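Local coordinates for peptidase M16 inactive domain family protein (Pseudomonas fluorescens, PDB 3GWB), which is of unestablished function but contains the inactive domain of the M16 peptidases, a family generally credited with metal-dependent hydrolysis, at residues Glu29-Pro34 against Val202-Arg207; Ala97-Leu102 against Pro110-Phe115; Leu252-Leu257 against Asp411-Val416; Thr283-Glu288 against Val299-Thr304. One frame throughout, in Å; residues are numbered along the deposited sequence.

Interaction 1. Residues Glu29-Pro34 against Val202-Arg207; sequences EARELP and VGDLSR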
# COMPACT_ATOMS: atom_id res chain seq x y z
N GLU A 29 -0.34 29.88 0.96
CA GLU A 29 1.08 30.07 0.70
C GLU A 29 1.83 29.48 1.89
O GLU A 29 1.47 29.72 3.04
CB GLU A 29 1.40 31.56 0.56
CG GLU A 29 2.81 31.83 0.03
CD GLU A 29 3.13 33.31 -0.11
OE1 GLU A 29 2.29 34.05 -0.66
OE2 GLU A 29 4.23 33.74 0.32
N ALA A 30 2.86 28.69 1.60
CA ALA A 30 3.69 28.05 2.63
C ALA A 30 5.09 28.02 2.03
O ALA A 30 5.37 27.22 1.15
CB ALA A 30 3.20 26.65 2.89
N ARG A 31 5.96 28.88 2.53
CA ARG A 31 7.31 29.00 1.99
C ARG A 31 8.41 28.20 2.67
O ARG A 31 9.57 28.31 2.26
CB ARG A 31 7.71 30.47 1.99
CG ARG A 31 6.75 31.38 1.25
CD ARG A 31 6.89 31.21 -0.25
NE ARG A 31 6.26 32.30 -0.98
CZ ARG A 31 6.54 32.61 -2.24
NH1 ARG A 31 7.43 31.89 -2.91
NH2 ARG A 31 5.92 33.62 -2.82
N GLU A 32 8.09 27.42 3.69
CA GLU A 32 9.12 26.65 4.39
C GLU A 32 9.94 25.70 3.51
O GLU A 32 11.16 25.65 3.62
CB GLU A 32 8.50 25.86 5.55
CG GLU A 32 7.26 25.04 5.19
CD GLU A 32 5.96 25.85 5.23
OE1 GLU A 32 4.88 25.24 5.07
OE2 GLU A 32 6.01 27.09 5.42
N LEU A 33 9.26 24.97 2.64
CA LEU A 33 9.91 24.01 1.74
C LEU A 33 9.77 24.42 0.28
O LEU A 33 8.74 24.97 -0.12
CB LEU A 33 9.30 22.62 1.93
CG LEU A 33 9.41 22.06 3.34
CD1 LEU A 33 8.45 20.89 3.52
CD2 LEU A 33 10.85 21.64 3.61
N PRO A 34 10.80 24.15 -0.54
CA PRO A 34 10.82 24.49 -1.96
C PRO A 34 9.99 23.52 -2.81
O PRO A 34 10.48 22.91 -3.76
CB PRO A 34 12.30 24.43 -2.30
CG PRO A 34 12.76 23.26 -1.48
CD PRO A 34 12.08 23.52 -0.14
N VAL A 202 -1.13 24.25 -2.34
CA VAL A 202 -0.43 24.60 -1.12
C VAL A 202 1.08 24.48 -1.30
O VAL A 202 1.58 23.44 -1.73
CB VAL A 202 -0.83 23.69 0.06
CG1 VAL A 202 -0.09 24.13 1.30
CG2 VAL A 202 -2.33 23.73 0.30
N GLY A 203 1.81 25.54 -0.96
CA GLY A 203 3.25 25.45 -1.08
C GLY A 203 4.03 26.72 -1.32
O GLY A 203 3.56 27.84 -1.10
N ASP A 204 5.26 26.53 -1.80
CA ASP A 204 6.19 27.62 -2.07
C ASP A 204 5.83 28.36 -3.36
O ASP A 204 6.55 28.29 -4.35
CB ASP A 204 7.61 27.04 -2.15
CG ASP A 204 8.66 28.10 -2.35
OD1 ASP A 204 8.47 29.22 -1.84
OD2 ASP A 204 9.68 27.80 -3.02
N LEU A 205 4.72 29.08 -3.32
CA LEU A 205 4.25 29.82 -4.49
C LEU A 205 3.67 31.15 -4.03
O LEU A 205 3.17 31.26 -2.92
CB LEU A 205 3.14 29.04 -5.20
CG LEU A 205 3.38 27.63 -5.75
CD1 LEU A 205 2.02 26.97 -6.05
CD2 LEU A 205 4.24 27.70 -6.99
N SER A 206 3.73 32.15 -4.90
CA SER A 206 3.15 33.45 -4.59
C SER A 206 1.70 33.33 -5.07
O SER A 206 1.35 32.40 -5.79
CB SER A 206 3.86 34.56 -5.37
OG SER A 206 3.66 34.42 -6.77
N ARG A 207 0.84 34.27 -4.66
CA ARG A 207 -0.55 34.25 -5.10
C ARG A 207 -0.60 34.32 -6.63
O ARG A 207 -1.42 33.66 -7.27
CB ARG A 207 -1.31 35.43 -4.48
CG ARG A 207 -2.63 35.82 -5.15
CD ARG A 207 -3.71 34.76 -5.00
NE ARG A 207 -4.95 35.16 -5.68
CZ ARG A 207 -6.03 35.64 -5.06
NH1 ARG A 207 -6.06 35.79 -3.75
NH2 ARG A 207 -7.11 35.97 -5.77
O HOH W 1 1.67 36.33 -2.64
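Ala-30 and Gly-203 join the two segments through the backbone, where strands 24-29 and 197-203 run parallel and end. Ala-30 N donates to Gly-203 O (2.9 Å, 168° at the hydrogen). Leu-205 N, beyond the inverse gamma turn centred on Asp-204, reaches the same oxygen from the other face of its carbonyl plane. Charged groups form the second layer. The bent chain of Arg-31 lays its guanidinium over the Leu-205 carbonyl carbon. Two carboxylates meet this group in its plane but on different sides: NE donates to Glu-29 OE2 (2.8 Å) and NH1 to Asp-204 OD1 (3.1 Å). Both are met from above their own planes, and Asp-204 OD2 turns to Ser-103. A water extends the network, donating to Glu-29 OE1 and accepting from Arg-207 N (3.0 Å), the first residue of helix 207-220. Packing is modest: Ala-30 CB touches Val-202 CG1 at 4.4 Å, and Asp-204 CB sits 3.1 Å from Leu-33 O. Leu-205 O, beneath Glu-29 CG, has no polar partner in the model. The chemistry implies a strand end secured mainly by polar means, with one arginine between two carboxylates whose mutual repulsion it would be expected to offset.

Interaction 2. Residues Ala97-Leu102 against Pro110-Phe115; sequences ASLRSL and PALKLF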
# COMPACT_ATOMS: atom_id res chain seq x y z
N ALA A 97 -6.98 13.79 -8.66
CA ALA A 97 -5.76 13.75 -9.44
C ALA A 97 -4.89 14.75 -8.69
O ALA A 97 -5.31 15.88 -8.43
CB ALA A 97 -6.00 14.19 -10.86
N SER A 98 -3.68 14.33 -8.32
CA SER A 98 -2.79 15.19 -7.56
C SER A 98 -1.36 15.19 -8.08
O SER A 98 -0.91 14.25 -8.74
CB SER A 98 -2.79 14.78 -6.08
OG SER A 98 -2.31 13.46 -5.90
N LEU A 99 -0.64 16.25 -7.75
CA LEU A 99 0.75 16.41 -8.15
C LEU A 99 1.55 17.09 -7.05
O LEU A 99 1.16 18.14 -6.54
CB LEU A 99 0.84 17.27 -9.41
CG LEU A 99 2.26 17.59 -9.90
CD1 LEU A 99 2.79 16.40 -10.67
CD2 LEU A 99 2.24 18.81 -10.79
N ARG A 100 2.66 16.48 -6.66
CA ARG A 100 3.54 17.09 -5.68
C ARG A 100 4.75 17.39 -6.55
O ARG A 100 5.21 16.52 -7.29
CB ARG A 100 3.90 16.13 -4.54
CG ARG A 100 4.94 16.71 -3.59
CD ARG A 100 4.90 16.10 -2.18
NE ARG A 100 5.10 14.65 -2.15
CZ ARG A 100 4.14 13.75 -2.36
NH1 ARG A 100 2.90 14.14 -2.61
NH2 ARG A 100 4.43 12.45 -2.31
N SER A 101 5.26 18.61 -6.48
CA SER A 101 6.39 18.99 -7.32
C SER A 101 7.32 20.01 -6.68
O SER A 101 6.91 20.78 -5.80
CB SER A 101 5.83 19.56 -8.64
OG SER A 101 6.81 20.23 -9.42
N LEU A 102 8.57 20.00 -7.11
CA LEU A 102 9.53 20.98 -6.62
C LEU A 102 8.97 22.29 -7.15
O LEU A 102 8.33 22.32 -8.21
CB LEU A 102 10.91 20.71 -7.22
CG LEU A 102 11.65 19.49 -6.67
CD1 LEU A 102 12.90 19.22 -7.47
CD2 LEU A 102 11.99 19.73 -5.20
N PRO A 110 7.55 22.15 -16.59
CA PRO A 110 7.43 20.93 -17.41
C PRO A 110 6.49 19.91 -16.73
O PRO A 110 5.70 19.25 -17.40
CB PRO A 110 8.87 20.41 -17.46
CG PRO A 110 9.67 21.66 -17.38
CD PRO A 110 8.96 22.44 -16.30
N ALA A 111 6.59 19.80 -15.41
CA ALA A 111 5.76 18.87 -14.65
C ALA A 111 4.28 19.23 -14.73
O ALA A 111 3.43 18.35 -14.83
CB ALA A 111 6.21 18.84 -13.19
N LEU A 112 3.97 20.52 -14.70
CA LEU A 112 2.58 20.96 -14.77
C LEU A 112 1.99 20.78 -16.16
O LEU A 112 0.80 20.50 -16.31
CB LEU A 112 2.46 22.42 -14.33
CG LEU A 112 2.65 22.61 -12.82
CD1 LEU A 112 2.94 24.07 -12.53
CD2 LEU A 112 1.41 22.13 -12.08
N LYS A 113 2.82 20.95 -17.19
CA LYS A 113 2.36 20.76 -18.56
C LYS A 113 1.99 19.30 -18.76
O LYS A 113 0.99 18.99 -19.41
CB LYS A 113 3.44 21.14 -19.56
CG LYS A 113 3.69 22.63 -19.66
CD LYS A 113 4.67 22.96 -20.78
CE LYS A 113 4.13 22.55 -22.14
NZ LYS A 113 5.06 22.93 -23.25
N LEU A 114 2.79 18.40 -18.20
CA LEU A 114 2.52 16.97 -18.32
C LEU A 114 1.27 16.62 -17.51
O LEU A 114 0.42 15.85 -17.97
CB LEU A 114 3.72 16.16 -17.81
CG LEU A 114 3.56 14.63 -17.73
CD1 LEU A 114 3.14 14.08 -19.09
CD2 LEU A 114 4.88 14.02 -17.28
N PHE A 115 1.17 17.18 -16.31
CA PHE A 115 0.02 16.94 -15.44
C PHE A 115 -1.29 17.40 -16.11
O PHE A 115 -2.29 16.68 -16.08
CB PHE A 115 0.20 17.68 -14.12
CG PHE A 115 -0.92 17.46 -13.14
CD1 PHE A 115 -1.06 16.25 -12.48
CD2 PHE A 115 -1.86 18.46 -12.89
CE1 PHE A 115 -2.10 16.03 -11.57
CE2 PHE A 115 -2.91 18.26 -11.99
CZ PHE A 115 -3.03 17.04 -11.34
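Phe-115 and Leu-99 carry most of this contact between strand 95-102 and helix 105-120, whose local axes run nearly antiparallel (164°) and approach to 9.7 Å. The first kind of interaction is CH-pi. Leu-99 CB stands over one face of the Phe-115 ring, 4.0 Å from its centroid and displaced toward the rim. The ring reaches the strand because Phe-115 CG lies opposite the backbone N (chi1 -178°), and it slides past Leu-99 in the reverse direction. The backbone of Ala-97 meets the ring at its edge, and Ala-97 CB is 4.1 Å from Phe-115 CZ. Aliphatic contacts follow: Leu-99 CD2 meets Leu-112 CD2 (3.7 Å), about one helical turn before Phe-115. The polar element is small. Ser-101 OG touches Ala-111 CB at 4.1 Å but gives its hydrogen to Leu-102 O, within its own strand. Around these groups, Leu-38 and Leu-40 of the adjoining strand 35-42 meet Phe-115, while Phe-79 of helix 72-80 touches both Leu-99 and Phe-115. Alternate strand residues, Ala-97, Leu-99 and Ser-101, thus present one face to a single helix, the helix-on-sheet packing of the alpha+beta fold of M16-type domains.

Interaction 3. Residues Leu252-Leu257 against Asp411-Val416; sequences LMLAQL and DKMVIV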
# COMPACT_ATOMS: atom_id res chain seq x y z
N LEU A 252 -18.05 -8.79 11.92
CA LEU A 252 -19.25 -8.11 12.39
C LEU A 252 -19.26 -6.65 11.94
O LEU A 252 -18.28 -5.93 12.14
CB LEU A 252 -19.32 -8.14 13.92
CG LEU A 252 -19.40 -9.49 14.64
CD1 LEU A 252 -19.19 -9.26 16.13
CD2 LEU A 252 -20.75 -10.14 14.37
N MSE A 253 -20.36 -6.22 11.34
CA MSE A 253 -20.48 -4.84 10.89
C MSE A 253 -21.86 -4.30 11.24
O MSE A 253 -22.87 -4.93 10.97
CB MSE A 253 -20.27 -4.75 9.38
CG MSE A 253 -18.94 -5.30 8.90
SE MSE A 253 -18.69 -4.87 7.18
CE MSE A 253 -18.35 -3.15 7.31
N LEU A 254 -21.87 -3.13 11.88
CA LEU A 254 -23.12 -2.48 12.26
C LEU A 254 -23.08 -1.10 11.64
O LEU A 254 -22.02 -0.49 11.56
CB LEU A 254 -23.24 -2.35 13.78
CG LEU A 254 -23.17 -3.63 14.62
CD1 LEU A 254 -21.73 -4.10 14.72
CD2 LEU A 254 -23.73 -3.35 16.01
N ALA A 255 -24.23 -0.60 11.20
CA ALA A 255 -24.26 0.70 10.58
C ALA A 255 -25.66 1.27 10.42
O ALA A 255 -26.66 0.57 10.57
CB ALA A 255 -23.59 0.63 9.20
N GLN A 256 -25.69 2.56 10.11
CA GLN A 256 -26.92 3.31 9.87
C GLN A 256 -26.45 4.58 9.21
O GLN A 256 -25.25 4.84 9.15
CB GLN A 256 -27.66 3.61 11.17
CG GLN A 256 -26.84 4.28 12.26
CD GLN A 256 -27.68 4.52 13.51
OE1 GLN A 256 -28.43 5.50 13.60
NE2 GLN A 256 -27.57 3.61 14.48
N LEU A 257 -27.39 5.37 8.70
CA LEU A 257 -27.02 6.61 8.03
C LEU A 257 -26.41 7.59 9.01
O LEU A 257 -26.95 7.83 10.09
CB LEU A 257 -28.24 7.24 7.36
CG LEU A 257 -28.84 6.45 6.19
CD1 LEU A 257 -30.01 7.23 5.60
CD2 LEU A 257 -27.76 6.22 5.14
N ASP A 411 -32.17 1.93 17.54
CA ASP A 411 -33.23 1.21 16.82
C ASP A 411 -33.10 1.25 15.30
O ASP A 411 -33.89 0.63 14.59
CB ASP A 411 -34.61 1.79 17.19
CG ASP A 411 -34.95 1.64 18.66
OD1 ASP A 411 -34.65 0.58 19.24
OD2 ASP A 411 -35.53 2.58 19.24
N LYS A 412 -32.10 1.97 14.80
CA LYS A 412 -31.93 2.10 13.35
C LYS A 412 -30.77 1.32 12.76
O LYS A 412 -30.56 1.34 11.54
CB LYS A 412 -31.78 3.58 12.97
CG LYS A 412 -32.98 4.45 13.29
CD LYS A 412 -32.75 5.85 12.74
CE LYS A 412 -33.99 6.74 12.87
NZ LYS A 412 -34.35 7.02 14.28
N MSE A 413 -30.01 0.63 13.60
CA MSE A 413 -28.86 -0.12 13.13
C MSE A 413 -29.17 -1.28 12.19
O MSE A 413 -30.11 -2.04 12.40
CB MSE A 413 -28.03 -0.65 14.32
CG MSE A 413 -27.07 0.37 14.91
SE MSE A 413 -25.63 0.73 13.85
CE MSE A 413 -24.36 0.95 15.10
N VAL A 414 -28.36 -1.36 11.14
CA VAL A 414 -28.45 -2.41 10.14
C VAL A 414 -27.22 -3.25 10.43
O VAL A 414 -26.10 -2.73 10.44
CB VAL A 414 -28.36 -1.85 8.72
CG1 VAL A 414 -28.39 -2.99 7.70
CG2 VAL A 414 -29.51 -0.89 8.47
N ILE A 415 -27.42 -4.53 10.68
CA ILE A 415 -26.30 -5.40 11.00
C ILE A 415 -26.06 -6.50 9.98
O ILE A 415 -27.00 -7.14 9.50
CB ILE A 415 -26.51 -6.01 12.38
CG1 ILE A 415 -26.78 -4.89 13.39
CG2 ILE A 415 -25.29 -6.82 12.79
CD1 ILE A 415 -27.29 -5.38 14.72
N VAL A 416 -24.80 -6.71 9.65
CA VAL A 416 -24.42 -7.74 8.70
C VAL A 416 -23.17 -8.45 9.18
O VAL A 416 -22.14 -7.82 9.42
CB VAL A 416 -24.15 -7.14 7.30
CG1 VAL A 416 -23.73 -8.24 6.34
CG2 VAL A 416 -25.39 -6.43 6.79
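Met-253 and Ala-255 pair with Val-416 and Val-414 as two antiparallel hydrogen-bonded pairs, four backbone bonds in all. The bonds differ in shape. Val-416 N meets Met-253 O almost straight (2.9 Å, 173°), and Val-414 N reaches Ala-255 O at 2.6 Å. The return bond from Met-253 N to Val-416 O is bent to 136°. Between these pairs Leu-254 and Ile-415 form a non-hydrogen-bonded pair, their side chains lying side by side and pointing the same way, with Leu-254 CG 4.0 Å from Ile-415 CG1.

Met-413, a selenomethionine in the loop that leads into strand 414-419, folds back over the neighbouring backbone. Bends about chi2 and chi3 bring SE to 3.3 Å from Ala-255 N and CE to 3.7 Å from Leu-254 CB. Gln-256 crosses this chain at about a right angle. Its NE2 comes within 3.3 Å of Met-413 CG while donating to Asn-409 O, a bond that holds the amide beside the selenomethionine.

Farther out, helix 323-340 covers the face bearing Leu-254 and Ile-415, with Gln-331 touching both. On the face of Met-253, Val-414 and Val-416, Leu-155 of helix 147-160 meets all three. Strand 249-257 is paired on its other edge with 311-319, and strand 414-419 with 239-244, so both lie inside the five-stranded sheet. The chemistry implies a buried, largely apolar junction in which main-chain polar groups satisfy one another across the strands, and the polar end of Gln-256 is tied to the backbone at Asn-409.

Interaction 4. Residues Thr283-Glu288 against Val299-Thr304; sequences TRLMSE and VYSGFT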
# COMPACT_ATOMS: atom_id res chain seq x y z
N THR A 283 -10.41 3.87 23.73
CA THR A 283 -11.81 4.05 23.31
C THR A 283 -12.74 3.12 24.09
O THR A 283 -12.32 2.10 24.62
CB THR A 283 -11.98 3.78 21.81
OG1 THR A 283 -11.76 2.39 21.56
CG2 THR A 283 -10.98 4.60 21.00
N ARG A 284 -14.02 3.48 24.13
CA ARG A 284 -15.03 2.69 24.84
C ARG A 284 -15.08 1.26 24.28
O ARG A 284 -15.03 0.29 25.03
CB ARG A 284 -16.40 3.36 24.70
CG ARG A 284 -17.47 2.89 25.69
CD ARG A 284 -17.14 3.26 27.14
NE ARG A 284 -17.28 4.68 27.47
CZ ARG A 284 -18.44 5.29 27.72
NH1 ARG A 284 -19.58 4.62 27.68
NH2 ARG A 284 -18.44 6.58 28.05
N LEU A 285 -15.17 1.15 22.96
CA LEU A 285 -15.24 -0.15 22.31
C LEU A 285 -13.99 -1.01 22.49
O LEU A 285 -14.09 -2.19 22.79
CB LEU A 285 -15.55 0.03 20.82
CG LEU A 285 -16.98 0.45 20.47
CD1 LEU A 285 -17.05 0.83 19.01
CD2 LEU A 285 -17.96 -0.68 20.77
N MSE A 286 -12.81 -0.44 22.32
CA MSE A 286 -11.58 -1.23 22.49
C MSE A 286 -11.39 -1.64 23.94
O MSE A 286 -10.89 -2.73 24.24
CB MSE A 286 -10.36 -0.45 22.00
CG MSE A 286 -10.16 -0.51 20.50
SE MSE A 286 -9.64 -2.15 19.97
CE MSE A 286 -7.89 -1.89 19.94
N SER A 287 -11.80 -0.77 24.85
CA SER A 287 -11.68 -1.05 26.28
C SER A 287 -12.56 -2.22 26.71
O SER A 287 -12.10 -3.15 27.37
CB SER A 287 -12.05 0.20 27.08
OG SER A 287 -12.14 -0.10 28.46
N GLU A 288 -13.84 -2.17 26.33
CA GLU A 288 -14.79 -3.22 26.69
C GLU A 288 -14.60 -4.55 25.97
O GLU A 288 -14.61 -5.61 26.60
CB GLU A 288 -16.22 -2.73 26.44
CG GLU A 288 -16.62 -1.48 27.22
CD GLU A 288 -16.53 -1.68 28.72
OE1 GLU A 288 -17.05 -2.70 29.22
OE2 GLU A 288 -15.96 -0.79 29.40
N VAL A 299 -11.58 -3.02 17.12
CA VAL A 299 -12.98 -2.66 16.92
C VAL A 299 -12.96 -1.16 16.72
O VAL A 299 -12.48 -0.42 17.58
CB VAL A 299 -13.86 -2.99 18.14
CG1 VAL A 299 -15.32 -2.71 17.82
CG2 VAL A 299 -13.69 -4.43 18.52
N TYR A 300 -13.46 -0.73 15.57
CA TYR A 300 -13.47 0.68 15.23
C TYR A 300 -14.84 1.14 14.74
O TYR A 300 -15.61 0.36 14.17
CB TYR A 300 -12.43 0.95 14.15
CG TYR A 300 -11.07 0.42 14.54
CD1 TYR A 300 -10.30 1.07 15.49
CD2 TYR A 300 -10.59 -0.78 14.00
CE1 TYR A 300 -9.07 0.55 15.91
CE2 TYR A 300 -9.37 -1.31 14.40
CZ TYR A 300 -8.62 -0.65 15.36
OH TYR A 300 -7.43 -1.17 15.79
N SER A 301 -15.12 2.41 14.97
CA SER A 301 -16.38 3.01 14.54
C SER A 301 -16.02 4.32 13.85
O SER A 301 -14.94 4.87 14.08
CB SER A 301 -17.29 3.27 15.74
OG SER A 301 -16.78 4.32 16.54
N GLY A 302 -16.92 4.82 13.02
CA GLY A 302 -16.63 6.07 12.34
C GLY A 302 -17.66 6.52 11.34
O GLY A 302 -18.43 5.72 10.79
N PHE A 303 -17.67 7.83 11.11
CA PHE A 303 -18.57 8.48 10.15
C PHE A 303 -17.77 8.69 8.87
O PHE A 303 -16.58 8.99 8.92
CB PHE A 303 -18.98 9.86 10.65
CG PHE A 303 -19.98 9.85 11.77
CD1 PHE A 303 -21.34 9.81 11.49
CD2 PHE A 303 -19.56 9.93 13.10
CE1 PHE A 303 -22.28 9.85 12.52
CE2 PHE A 303 -20.48 9.97 14.13
CZ PHE A 303 -21.85 9.93 13.84
N THR A 304 -18.43 8.53 7.73
CA THR A 304 -17.80 8.79 6.45
C THR A 304 -18.74 9.78 5.77
O THR A 304 -19.50 9.43 4.86
CB THR A 304 -17.66 7.52 5.57
OG1 THR A 304 -16.94 6.51 6.29
CG2 THR A 304 -16.88 7.84 4.29
O HOH W 2 -11.81 1.95 18.82
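Leu-285 and Met-286, in the first turn of helix 284-292, pack against Val-299, Tyr-300 and Ser-301 of strand 299-303, an outermost strand of the five-stranded sheet; a helix and the strand that follows it in sequence thus meet almost antiparallel (164°), the helix packed at the sheet edge of an alpha+beta fold. Thr-283 comes first, as the N-cap. Its OG1 accepts from Met-286 N (3.1 Å), and through a water it also spans to the strand: OG1 donates to the water (2.8 Å), which donates in turn to Val-299 O. With chi1 at 68°, OG1 sits between the backbone N and the carbonyl carbon, where it can serve both partners.

Leu-285 is the main apolar bridge. Its CB and CD1 both lie 4.1 Å from Val-299 CG1, the two side chains crossing at about a right angle, and CD1 also rests on Ser-301 CB. Ile-314 of strand 311-319, Leu-276 of helix 266-277 and Val-333 of helix 323-340 add to the packing round Leu-285, which places it where helices meet the sheet.

Met-286, a selenomethionine, bends twice along its chain and turns toward the strand backbone. Its SE makes a Met-aromatic contact with Tyr-300, 5.4 Å from the ring centroid and oblique to the face, and CE approaches Tyr-300 OH. Closer still, SE lies 3.6 Å from Val-299 N, a buried amide nitrogen for which the model offers no hydrogen-bond partner.

How the interactions relate
Interactions 1 and 2 share the six-stranded sheet and touch through Pro-34 and Leu-102, interaction 2 being nested in the chain loop that interaction 1 closes. Interactions 3 and 4 share the five-stranded sheet in the same nested way, their nearest atoms about 6 Å apart. The two groups stand well separated: the centres of interactions 1 and 3 are about 45 Å apart. Place and chemistry go together. Only interaction 1 has exposed residues at its contact, and only there does a salt bridge cross. Interactions 2 and 4 are buried helix-to-strand packing, apolar and CH-pi in the first, with a water bridge added in the second, whereas interaction 3 is a buried strand pairing within its sheet.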